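Local coordinates for transcriptional regulator, LuxR family (Burkholderia thailandensis, PDB 3MQQ), which probably binds DNA to regulate transcription, the present chain being its PAS domain, a sensory module in many signalling proteins, at residues B[13-17]-B[108-112]. Residues are numbered along the deposited sequence; the frame is centred on the assembly and turned at random.
Sequences PIGLV and WTFED
Val17 and Phe110 meet diagonally on the inner face of the sheet, two residues apart in register, and illustrate how diagonal neighbours on antiparallel strands pack against each other. Val17 CG2 lies 3.6 Å from Phe110 CE2, approaching the ring obliquely. With CG anti to its own carbonyl carbon (chi1 -64°), Phe110 sends its ring along the strand toward Val17, and Gly15 O sits near the ring plane at its edge. Gly15 is the direct partner of Phe110 in a hydrogen-bonded pair. Their backbones exchange two hydrogen bonds of 2.9 Å, Gly15 N to Phe110 O and Phe110 N to Gly15 O. A second pair joins Val17 and Trp108, where Trp108 N reaches Val17 O in the carbonyl plane with a nearly straight N-H...O angle of 168°. Leu31 of helix 29-34 packs on both Val17 and Phe110. Thr109, on the other face with Leu16, meets Leu16 CD2 through its CG2 at 3.7 Å, and Ile14 CD1 comes within 3.9 Å of Thr109 CB from the loop before the strand; Ile14 of the second subunit packs against Ile14 and Thr109. This pairing of the first strand with the last, at the centre of a 2-1-5-4-3 antiparallel sheet, is the hallmark of the PAS fold.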
loop_
_atom_site.group_PDB
_atom_site.type_symbol
_atom_site.label_atom_id
_atom_site.label_comp_id
_atom_site.label_asym_id
_atom_site.label_seq_id
_atom_site.Cartn_x
_atom_site.Cartn_y
_atom_site.Cartn_z
ATOM N N PRO B 13 -6.997 1.102 1.553
ATOM C CA PRO B 13 -7.355 2.030 0.493
ATOM C C PRO B 13 -6.609 1.773 -0.805
ATOM O O PRO B 13 -6.727 2.567 -1.761
ATOM C CB PRO B 13 -6.919 3.386 1.063
ATOM C CG PRO B 13 -5.851 3.069 2.030
ATOM C CD PRO B 13 -6.161 1.710 2.594
ATOM N N ILE B 14 -5.781 0.738 -0.796
ATOM C CA ILE B 14 -5.075 0.290 -1.998
ATOM C C ILE B 14 -5.405 -1.176 -2.246
ATOM O O ILE B 14 -5.766 -1.923 -1.329
ATOM C CB ILE B 14 -3.538 0.443 -1.895
ATOM C CG1 ILE B 14 -2.989 -0.385 -0.730
ATOM C CG2 ILE B 14 -3.139 1.920 -1.805
ATOM C CD1 ILE B 14 -1.506 -0.406 -0.662
ATOM N N GLY B 15 -5.251 -1.584 -3.491
ATOM C CA GLY B 15 -5.488 -2.971 -3.850
ATOM C C GLY B 15 -4.425 -3.858 -3.247
ATOM O O GLY B 15 -3.234 -3.545 -3.303
ATOM N N LEU B 16 -4.860 -4.933 -2.603
ATOM C CA LEU B 16 -3.888 -5.891 -2.025
ATOM C C LEU B 16 -4.168 -7.284 -2.542
ATOM O O LEU B 16 -5.330 -7.684 -2.760
ATOM C CB LEU B 16 -3.983 -5.944 -0.497
ATOM C CG LEU B 16 -3.680 -4.655 0.244
ATOM C CD1 LEU B 16 -3.977 -4.853 1.714
ATOM C CD2 LEU B 16 -2.234 -4.248 0.023
ATOM N N VAL B 17 -3.100 -8.067 -2.708
ATOM C CA VAL B 17 -3.217 -9.462 -3.188
ATOM C C VAL B 17 -2.292 -10.322 -2.384
ATOM O O VAL B 17 -1.139 -9.958 -2.182
ATOM C CB VAL B 17 -2.812 -9.627 -4.704
ATOM C CG1 VAL B 17 -2.597 -11.122 -5.094
ATOM C CG2 VAL B 17 -3.819 -8.961 -5.633
ATOM N N TRP B 108 1.357 -8.441 -2.753
ATOM C CA TRP B 108 1.438 -7.464 -3.848
ATOM C C TRP B 108 0.431 -6.356 -3.643
ATOM O O TRP B 108 -0.655 -6.613 -3.150
ATOM C CB TRP B 108 1.170 -8.157 -5.177
ATOM C CG TRP B 108 2.308 -9.075 -5.537
ATOM C CD1 TRP B 108 2.503 -10.368 -5.125
ATOM C CD2 TRP B 108 3.416 -8.735 -6.346
ATOM N NE1 TRP B 108 3.688 -10.855 -5.631
ATOM C CE2 TRP B 108 4.261 -9.874 -6.404
ATOM C CE3 TRP B 108 3.781 -7.577 -7.035
ATOM C CZ2 TRP B 108 5.455 -9.884 -7.128
ATOM C CZ3 TRP B 108 4.980 -7.588 -7.766
ATOM C CH2 TRP B 108 5.796 -8.735 -7.796
ATOM N N THR B 109 0.823 -5.131 -4.021
ATOM C CA THR B 109 -0.042 -3.955 -3.861
ATOM C C THR B 109 -0.257 -3.326 -5.210
ATOM O O THR B 109 0.621 -3.367 -6.050
ATOM C CB THR B 109 0.526 -2.866 -2.877
ATOM O OG1 THR B 109 1.614 -2.168 -3.500
ATOM C CG2 THR B 109 0.997 -3.439 -1.543
ATOM N N PHE B 110 -1.426 -2.703 -5.393
ATOM C CA PHE B 110 -1.773 -2.059 -6.664
ATOM C C PHE B 110 -2.452 -0.729 -6.346
ATOM O O PHE B 110 -3.327 -0.696 -5.509
ATOM C CB PHE B 110 -2.800 -2.938 -7.392
ATOM C CG PHE B 110 -2.261 -4.279 -7.787
ATOM C CD1 PHE B 110 -1.852 -4.507 -9.088
ATOM C CD2 PHE B 110 -2.141 -5.300 -6.851
ATOM C CE1 PHE B 110 -1.295 -5.744 -9.445
ATOM C CE2 PHE B 110 -1.606 -6.539 -7.222
ATOM C CZ PHE B 110 -1.196 -6.752 -8.499
ATOM N N GLU B 111 -2.058 0.351 -7.015
ATOM C CA GLU B 111 -2.726 1.590 -6.809
ATOM C C GLU B 111 -2.964 2.253 -8.169
ATOM O O GLU B 111 -2.049 2.378 -8.950
ATOM C CB GLU B 111 -1.875 2.495 -5.909
ATOM C CG GLU B 111 -2.495 3.856 -5.705
ATOM C CD GLU B 111 -1.658 4.730 -4.822
ATOM O OE1 GLU B 111 -0.437 4.490 -4.731
ATOM O OE2 GLU B 111 -2.217 5.663 -4.213
ATOM N N ASP B 112 -4.212 2.647 -8.447
ATOM C CA ASP B 112 -4.560 3.304 -9.716
ATOM C C ASP B 112 -3.970 4.699 -9.708
ATOM O O ASP B 112 -4.169 5.487 -8.746
ATOM C CB ASP B 112 -6.104 3.370 -9.848
ATOM C CG ASP B 112 -6.595 3.798 -11.236
ATOM O OD1 ASP B 112 -5.826 4.316 -12.055
ATOM O OD2 ASP B 112 -7.816 3.673 -11.461
#